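Local coordinates for protein ribulose bisphosphate carboxylase (Hyperthermus butylicus DSM 5456, PDB 6HUN) that probably catalyses the carboxylation of ribulose 1,5-bisphosphate to two molecules of 3-phosphoglycerate, as part of an archaeal AMP degradation pathway, at residues Ile25-Phe29 against Ala64-Thr70; Tyr34-Glu40 against Ala104-Glu108. One frame throughout, in Å; residues are numbered along the deposited sequence.

Contact 1: residues Ile25-Phe29 against Ala64-Thr70; sequences IYLEF and AESSVGT
Phe29 and Ala64 bring the backbones nearest, their CA atoms 6.5 Å apart, as the short 3-10 turn 27-29 comes up against the last turn of helix 55-65 and the loop behind it. The Phe29 ring carries most of the contact. Its CG stands anti to the carbonyl carbon (chi1 -67°), which sends the ring across to the helix end. Ala64 CB sits over the middle of one ring face, 3.6 Å from the Phe29 centroid and 9° off the normal, a clear CH-pi contact. Val68 CG2 meets the same ring at its edge, 4.2 Å from Phe29 CE2. Phe29 CZ comes within 3.4 Å of Gly69 O, a buried carbonyl oxygen that finds no hydrogen-bond partner. Tyr26 adds its own ring, with Ala64 CB at the edge, 4.2 Å from CD1. The methyl CG2 of Thr70 lies 3.8 Å from Tyr26 CE1 and also touches Ile25 CG1. An alanine in place of Phe29 would probably leave a gap over Ala64 CB and beside Val68 CG2 and take from Lys85 its cation-pi partner. No hydrogen bond crosses between the segments. Segment 64-70 is held by its own backbone: Gly69 N, at 2.8 Å, and Ser67 N both bond to Ala64 O, from opposite faces of its plane. Gly69 has a positive phi (65°), which suits glycine. On the side facing the second subunit, Glu65 forms a salt bridge with Lys179 of that subunit, and Thr70 packs on its Lys177. Lys177 is the predicted proton acceptor and Lys179 a predicted substrate-binding residue. The arrangement is consistent with the Rubisco dimer, in which the N-terminal domain completes the active site of the partner's barrel.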
ATOM      1  N   ILE A  25     -27.202 -14.363  10.079  1.00 76.16           N
ATOM      2  CA  ILE A  25     -27.373 -13.790   8.745  1.00 75.00           C
ATOM      3  C   ILE A  25     -26.179 -14.175   7.878  1.00 71.35           C
ATOM      4  O   ILE A  25     -26.244 -14.112   6.645  1.00 68.01           O
ATOM      5  CB  ILE A  25     -27.553 -12.249   8.812  1.00 73.00           C
ATOM      6  CG1 ILE A  25     -28.023 -11.672   7.466  1.00 71.54           C
ATOM      7  CG2 ILE A  25     -26.272 -11.555   9.271  1.00 69.97           C
ATOM      8  CD1 ILE A  25     -29.532 -11.623   7.305  1.00 74.04           C
ATOM      9  N   TYR A  26     -25.100 -14.621   8.506  1.00 68.60           N
ATOM     10  CA  TYR A  26     -23.858 -14.898   7.808  1.00 66.76           C
ATOM     11  C   TYR A  26     -23.762 -16.340   7.334  1.00 69.72           C
ATOM     12  O   TYR A  26     -22.846 -16.652   6.560  1.00 66.46           O
ATOM     13  CB  TYR A  26     -22.677 -14.530   8.715  1.00 60.81           C
ATOM     14  CG  TYR A  26     -22.605 -13.044   9.014  1.00 57.66           C
ATOM     15  CD1 TYR A  26     -22.285 -12.148   8.016  1.00 53.66           C
ATOM     16  CD2 TYR A  26     -22.892 -12.543  10.287  1.00 54.81           C
ATOM     17  CE1 TYR A  26     -22.219 -10.791   8.269  1.00 56.43           C
ATOM     18  CE2 TYR A  26     -22.844 -11.189  10.555  1.00 53.23           C
ATOM     19  CZ  TYR A  26     -22.518 -10.318   9.542  1.00 57.53           C
ATOM     20  OH  TYR A  26     -22.445  -8.976   9.767  1.00 57.94           O
ATOM     21  N   LEU A  27     -24.691 -17.214   7.776  1.00 68.35           N
ATOM     22  CA  LEU A  27     -24.803 -18.569   7.231  1.00 65.82           C
ATOM     23  C   LEU A  27     -25.202 -18.532   5.762  1.00 63.09           C
ATOM     24  O   LEU A  27     -24.878 -19.449   5.005  1.00 66.09           O
ATOM     25  CB  LEU A  27     -25.828 -19.414   8.039  1.00 71.75           C
ATOM     26  CG  LEU A  27     -27.370 -19.428   7.847  1.00 78.65           C
ATOM     27  CD1 LEU A  27     -27.893 -20.497   6.833  1.00 79.62           C
ATOM     28  CD2 LEU A  27     -28.170 -19.635   9.160  1.00 78.37           C
ATOM     29  N   GLU A  28     -25.895 -17.477   5.353  1.00 61.94           N
ATOM     30  CA  GLU A  28     -26.351 -17.300   3.978  1.00 68.69           C
ATOM     31  C   GLU A  28     -25.198 -17.186   2.975  1.00 62.86           C
ATOM     32  O   GLU A  28     -25.424 -17.325   1.761  1.00 61.87           O
ATOM     33  CB  GLU A  28     -27.266 -16.064   3.966  1.00 79.72           C
ATOM     34  CG  GLU A  28     -27.211 -15.174   2.737  1.00 85.67           C
ATOM     35  CD  GLU A  28     -28.406 -14.235   2.605  1.00 94.23           C
ATOM     36  OE1 GLU A  28     -29.200 -14.123   3.580  1.00 99.61           O
ATOM     37  OE2 GLU A  28     -28.555 -13.625   1.511  1.00 93.65           O
ATOM     38  N   PHE A  29     -23.966 -16.988   3.443  1.00 58.66           N
ATOM     39  CA  PHE A  29     -22.824 -16.830   2.545  1.00 56.62           C
ATOM     40  C   PHE A  29     -21.926 -18.052   2.499  1.00 59.43           C
ATOM     41  O   PHE A  29     -20.873 -18.002   1.860  1.00 56.37           O
ATOM     42  CB  PHE A  29     -21.997 -15.593   2.943  1.00 53.01           C
ATOM     43  CG  PHE A  29     -22.735 -14.294   2.741  1.00 52.41           C
ATOM     44  CD1 PHE A  29     -23.671 -13.860   3.667  1.00 53.65           C
ATOM     45  CD2 PHE A  29     -22.515 -13.528   1.603  1.00 48.90           C
ATOM     46  CE1 PHE A  29     -24.384 -12.684   3.486  1.00 52.63           C
ATOM     47  CE2 PHE A  29     -23.210 -12.346   1.416  1.00 50.67           C
ATOM     48  CZ  PHE A  29     -24.162 -11.921   2.371  1.00 51.63           C
ATOM     49  N   ALA A  64     -19.314 -11.970   3.074  1.00 39.08           N
ATOM     50  CA  ALA A  64     -20.243 -10.836   3.009  1.00 40.41           C
ATOM     51  C   ALA A  64     -19.495  -9.516   2.932  1.00 39.83           C
ATOM     52  O   ALA A  64     -19.816  -8.645   2.117  1.00 43.56           O
ATOM     53  CB  ALA A  64     -21.166 -10.835   4.232  1.00 42.44           C
ATOM     54  N   GLU A  65     -18.506  -9.340   3.794  1.00 36.53           N
ATOM     55  CA  GLU A  65     -17.811  -8.059   3.835  1.00 37.99           C
ATOM     56  C   GLU A  65     -17.034  -7.804   2.548  1.00 34.98           C
ATOM     57  O   GLU A  65     -16.898  -6.645   2.135  1.00 35.21           O
ATOM     58  CB  GLU A  65     -16.895  -8.009   5.057  1.00 39.48           C
ATOM     59  CG  GLU A  65     -15.938  -6.771   5.144  1.00 39.19           C
ATOM     60  CD  GLU A  65     -16.659  -5.444   5.336  1.00 53.48           C
ATOM     61  OE1 GLU A  65     -16.187  -4.421   4.798  1.00 56.45           O
ATOM     62  OE2 GLU A  65     -17.703  -5.419   6.019  1.00 59.08           O
ATOM     63  N   SER A  66     -16.484  -8.844   1.908  1.00 33.96           N
ATOM     64  CA  SER A  66     -15.727  -8.646   0.689  1.00 31.87           C
ATOM     65  C   SER A  66     -16.609  -8.676  -0.559  1.00 36.00           C
ATOM     66  O   SER A  66     -16.083  -8.656  -1.666  1.00 38.70           O
ATOM     67  CB  SER A  66     -14.585  -9.684   0.581  1.00 29.46           C
ATOM     68  OG  SER A  66     -15.121 -11.003   0.619  1.00 32.99           O
ATOM     69  N   SER A  67     -17.933  -8.668  -0.401  1.00 39.27           N
ATOM     70  CA  SER A  67     -18.803  -8.611  -1.577  1.00 40.43           C
ATOM     71  C   SER A  67     -19.931  -7.598  -1.351  1.00 42.98           C
ATOM     72  O   SER A  67     -19.673  -6.395  -1.386  1.00 45.87           O
ATOM     73  CB  SER A  67     -19.318 -10.010  -1.974  1.00 43.32           C
ATOM     74  OG  SER A  67     -20.202 -10.641  -1.065  1.00 46.20           O
ATOM     75  N   VAL A  68     -21.147  -8.056  -1.064  1.00 46.08           N
ATOM     76  CA  VAL A  68     -22.337  -7.191  -1.092  1.00 45.12           C
ATOM     77  C   VAL A  68     -22.801  -6.780   0.295  1.00 46.77           C
ATOM     78  O   VAL A  68     -23.872  -6.184   0.416  1.00 47.98           O
ATOM     79  CB  VAL A  68     -23.510  -7.864  -1.831  1.00 48.99           C
ATOM     80  CG1 VAL A  68     -23.124  -8.104  -3.252  1.00 55.68           C
ATOM     81  CG2 VAL A  68     -23.855  -9.139  -1.161  1.00 50.38           C
ATOM     82  N   GLY A  69     -22.040  -7.100   1.346  1.00 49.34           N
ATOM     83  CA  GLY A  69     -22.520  -6.740   2.671  1.00 52.11           C
ATOM     84  C   GLY A  69     -23.800  -7.477   3.052  1.00 57.69           C
ATOM     85  O   GLY A  69     -24.161  -8.532   2.517  1.00 59.41           O
ATOM     86  N   THR A  70     -24.525  -6.878   3.979  1.00 61.41           N
ATOM     87  CA  THR A  70     -25.754  -7.473   4.481  1.00 68.21           C
ATOM     88  C   THR A  70     -26.900  -6.477   4.372  1.00 65.71           C
ATOM     89  O   THR A  70     -26.723  -5.292   4.079  1.00 62.50           O
ATOM     90  CB  THR A  70     -25.598  -7.909   5.946  1.00 72.99           C
ATOM     91  OG1 THR A  70     -24.764  -6.957   6.622  1.00 74.42           O
ATOM     92  CG2 THR A  70     -24.962  -9.291   6.042  1.00 73.12           C
TER

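Contact 2: residues Tyr34-Glu40 against Ala104-Glu108; sequences YKPGKDE and AYPVE
Glu40 and Pro106, with CA atoms 5.2 Å apart, lie where the N-terminal domain sheet begins one strand and ends its neighbour. Loop 34-40 leads into strand 41-49, and strand 99-105 runs antiparallel beside it. A backbone bond between Tyr105 and Val41 ties the two strands where the loop ends. Ala104 CB is the meeting point of the loop side chains. Pro36 CB packs on it at 3.8 Å. Tyr34 approaches in the plane of its ring, edge first, with CE2 3.9 Å from Ala104 CB. Its CG is anti to the backbone N (chi1 -177°), which carries the ring across to the strand. Strand 87-93 adds Tyr89, which touches Tyr34, Pro36 and Ala104. The Glu40 chain bends at chi2 (-149°) and lays its carboxylate along the strand end. There OE2 lies 3.5 Å from Pro106 N, a nitrogen with no hydrogen to give. Glu40 OE1 and Tyr34 OH are modelled too close together, so how these two groups meet is doubtful. Farther along, the methyl CG2 of Val107 rests 3.2 Å from Asp39 O. No hydrogen bond is assigned between the two segments. The contact therefore rests mainly on van der Waals packing of Tyr34, Pro36 and Glu40 on the strand end, while backbone bonds of Ala104 to Lys87 and Tyr105 to Val41 hold the strand in the sheet.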
ATOM      1  N   TYR A  34     -21.398 -26.073  -2.865  1.00 66.58           N
ATOM      2  CA  TYR A  34     -21.260 -25.292  -4.077  1.00 65.54           C
ATOM      3  C   TYR A  34     -19.982 -25.688  -4.820  1.00 64.13           C
ATOM      4  O   TYR A  34     -18.963 -26.074  -4.220  1.00 64.85           O
ATOM      5  CB  TYR A  34     -21.270 -23.803  -3.726  1.00 64.24           C
ATOM      6  CG  TYR A  34     -21.204 -22.831  -4.870  1.00 61.70           C
ATOM      7  CD1 TYR A  34     -22.270 -22.648  -5.728  1.00 65.04           C
ATOM      8  CD2 TYR A  34     -20.065 -22.037  -5.051  1.00 57.58           C
ATOM      9  CE1 TYR A  34     -22.195 -21.724  -6.761  1.00 64.28           C
ATOM     10  CE2 TYR A  34     -19.984 -21.128  -6.065  1.00 56.83           C
ATOM     11  CZ  TYR A  34     -21.037 -20.956  -6.914  1.00 62.95           C
ATOM     12  OH  TYR A  34     -20.916 -20.031  -7.932  1.00 64.96           O
ATOM     13  N   LYS A  35     -20.060 -25.617  -6.145  1.00 64.89           N
ATOM     14  CA  LYS A  35     -18.930 -25.895  -7.029  1.00 63.54           C
ATOM     15  C   LYS A  35     -18.813 -24.692  -7.961  1.00 62.02           C
ATOM     16  O   LYS A  35     -19.624 -24.530  -8.885  1.00 64.51           O
ATOM     17  CB  LYS A  35     -19.127 -27.193  -7.812  1.00 73.19           C
ATOM     18  CG  LYS A  35     -19.488 -28.425  -6.956  1.00 73.76           C
ATOM     19  CD  LYS A  35     -18.275 -28.892  -6.130  1.00 71.07           C
ATOM     20  CE  LYS A  35     -18.613 -30.049  -5.180  1.00 73.82           C
ATOM     21  NZ  LYS A  35     -18.973 -31.324  -5.886  1.00 78.35           N
ATOM     22  N   PRO A  36     -17.865 -23.785  -7.725  1.00 59.14           N
ATOM     23  CA  PRO A  36     -17.681 -22.685  -8.674  1.00 56.29           C
ATOM     24  C   PRO A  36     -17.236 -23.224 -10.032  1.00 64.17           C
ATOM     25  O   PRO A  36     -16.490 -24.200 -10.122  1.00 65.46           O
ATOM     26  CB  PRO A  36     -16.584 -21.825  -8.017  1.00 51.66           C
ATOM     27  CG  PRO A  36     -15.795 -22.815  -7.185  1.00 55.00           C
ATOM     28  CD  PRO A  36     -16.834 -23.827  -6.682  1.00 54.36           C
ATOM     29  N   GLY A  37     -17.698 -22.577 -11.100  1.00 63.35           N
ATOM     30  CA  GLY A  37     -17.191 -22.887 -12.424  1.00 66.74           C
ATOM     31  C   GLY A  37     -15.756 -22.406 -12.585  1.00 64.28           C
ATOM     32  O   GLY A  37     -15.083 -22.031 -11.626  1.00 57.91           O
ATOM     33  N   LYS A  38     -15.275 -22.424 -13.830  1.00 63.66           N
ATOM     34  CA  LYS A  38     -13.972 -21.819 -14.109  1.00 59.17           C
ATOM     35  C   LYS A  38     -14.071 -20.307 -14.305  1.00 52.88           C
ATOM     36  O   LYS A  38     -13.031 -19.664 -14.514  1.00 57.17           O
ATOM     37  CB  LYS A  38     -13.316 -22.467 -15.356  1.00 64.86           C
ATOM     38  CG  LYS A  38     -12.449 -23.737 -15.111  1.00 65.26           C
ATOM     39  CD  LYS A  38     -11.616 -23.658 -13.816  1.00 65.64           C
ATOM     40  CE  LYS A  38     -10.154 -23.192 -14.046  1.00 66.51           C
ATOM     41  NZ  LYS A  38      -9.393 -22.881 -12.770  1.00 64.72           N
ATOM     42  N   ASP A  39     -15.275 -19.723 -14.215  1.00 53.30           N
ATOM     43  CA  ASP A  39     -15.522 -18.320 -14.562  1.00 53.86           C
ATOM     44  C   ASP A  39     -15.749 -17.405 -13.356  1.00 49.96           C
ATOM     45  O   ASP A  39     -16.202 -16.273 -13.530  1.00 49.79           O
ATOM     46  CB  ASP A  39     -16.730 -18.213 -15.480  1.00 62.34           C
ATOM     47  CG  ASP A  39     -17.978 -18.833 -14.872  1.00 72.07           C
ATOM     48  OD1 ASP A  39     -17.829 -19.676 -13.947  1.00 73.52           O
ATOM     49  OD2 ASP A  39     -19.105 -18.500 -15.332  1.00 77.42           O
ATOM     50  N   GLU A  40     -15.482 -17.867 -12.148  1.00 51.37           N
ATOM     51  CA  GLU A  40     -15.633 -17.071 -10.942  1.00 46.16           C
ATOM     52  C   GLU A  40     -14.240 -16.769 -10.421  1.00 42.29           C
ATOM     53  O   GLU A  40     -13.321 -17.563 -10.622  1.00 41.67           O
ATOM     54  CB  GLU A  40     -16.430 -17.837  -9.890  1.00 47.64           C
ATOM     55  CG  GLU A  40     -17.881 -18.190 -10.283  1.00 56.39           C
ATOM     56  CD  GLU A  40     -18.755 -18.212  -9.046  1.00 64.54           C
ATOM     57  OE1 GLU A  40     -18.903 -19.318  -8.466  1.00 73.29           O
ATOM     58  OE2 GLU A  40     -19.239 -17.133  -8.601  1.00 66.25           O
ATOM     59  N   ALA A 104     -15.715 -18.098  -3.388  1.00 40.45           N
ATOM     60  CA  ALA A 104     -15.962 -17.845  -4.795  1.00 41.70           C
ATOM     61  C   ALA A 104     -16.721 -16.525  -4.956  1.00 41.87           C
ATOM     62  O   ALA A 104     -17.675 -16.246  -4.207  1.00 43.10           O
ATOM     63  CB  ALA A 104     -16.774 -19.019  -5.410  1.00 45.52           C
ATOM     64  N   TYR A 105     -16.299 -15.732  -5.949  1.00 46.06           N
ATOM     65  CA  TYR A 105     -16.769 -14.355  -6.200  1.00 40.63           C
ATOM     66  C   TYR A 105     -17.245 -14.219  -7.640  1.00 42.87           C
ATOM     67  O   TYR A 105     -16.431 -14.382  -8.570  1.00 42.17           O
ATOM     68  CB  TYR A 105     -15.661 -13.297  -5.995  1.00 38.66           C
ATOM     69  CG  TYR A 105     -15.146 -13.164  -4.585  1.00 34.74           C
ATOM     70  CD1 TYR A 105     -14.133 -13.971  -4.137  1.00 33.47           C
ATOM     71  CD2 TYR A 105     -15.686 -12.232  -3.701  1.00 40.41           C
ATOM     72  CE1 TYR A 105     -13.671 -13.893  -2.862  1.00 36.52           C
ATOM     73  CE2 TYR A 105     -15.224 -12.133  -2.391  1.00 35.09           C
ATOM     74  CZ  TYR A 105     -14.185 -12.965  -1.985  1.00 34.85           C
ATOM     75  OH  TYR A 105     -13.708 -12.890  -0.692  1.00 32.35           O
ATOM     76  N   PRO A 106     -18.474 -13.762  -7.877  1.00 45.45           N
ATOM     77  CA  PRO A 106     -18.895 -13.434  -9.251  1.00 47.54           C
ATOM     78  C   PRO A 106     -18.060 -12.314  -9.853  1.00 45.18           C
ATOM     79  O   PRO A 106     -17.731 -11.340  -9.180  1.00 43.91           O
ATOM     80  CB  PRO A 106     -20.349 -12.987  -9.071  1.00 50.46           C
ATOM     81  CG  PRO A 106     -20.711 -13.281  -7.651  1.00 50.20           C
ATOM     82  CD  PRO A 106     -19.447 -13.316  -6.873  1.00 46.36           C
ATOM     83  N   VAL A 107     -17.686 -12.465 -11.127  1.00 47.15           N
ATOM     84  CA  VAL A 107     -16.760 -11.491 -11.728  1.00 48.03           C
ATOM     85  C   VAL A 107     -17.386 -10.102 -11.849  1.00 46.23           C
ATOM     86  O   VAL A 107     -16.671  -9.092 -11.906  1.00 44.61           O
ATOM     87  CB  VAL A 107     -16.247 -11.984 -13.100  1.00 53.25           C
ATOM     88  CG1 VAL A 107     -15.401 -10.929 -13.771  1.00 55.64           C
ATOM     89  CG2 VAL A 107     -15.362 -13.192 -12.943  1.00 50.31           C
ATOM     90  N   GLU A 108     -18.712 -10.016 -11.860  1.00 47.16           N
ATOM     91  CA  GLU A 108     -19.389  -8.726 -11.911  1.00 47.90           C
ATOM     92  C   GLU A 108     -19.153  -7.877 -10.661  1.00 45.34           C
ATOM     93  O   GLU A 108     -19.512  -6.693 -10.658  1.00 47.18           O
ATOM     94  CB  GLU A 108     -20.898  -8.946 -12.119  1.00 52.02           C
ATOM     95  CG  GLU A 108     -21.264  -9.569 -13.454  1.00 63.13           C
ATOM     96  CD  GLU A 108     -20.990 -11.072 -13.538  1.00 66.72           C
ATOM     97  OE1 GLU A 108     -21.034 -11.612 -14.676  1.00 70.92           O
ATOM     98  OE2 GLU A 108     -20.728 -11.716 -12.487  1.00 60.61           O
TER

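Contacts 1 and 2 both belong to the N-terminal domain, with centres about 16 Å apart. Their segments alternate along the chain: 25-29, 34-40, 64-70, then 104-108. The first two lie in the loop before strand 41-49. The third closes helix 55-65, which follows that strand, and the fourth ends strand 99-105, its neighbour in the sheet. The contacts touch directly through Ser66 OG and Tyr105 OH, 2.7 Å apart and probably hydrogen-bonded. This would join the residue just after the helix to the sheet. The N-terminal chain thus packs first on the end of helix 55-65 and the loop that faces the second subunit, then on the end of strand 99-105.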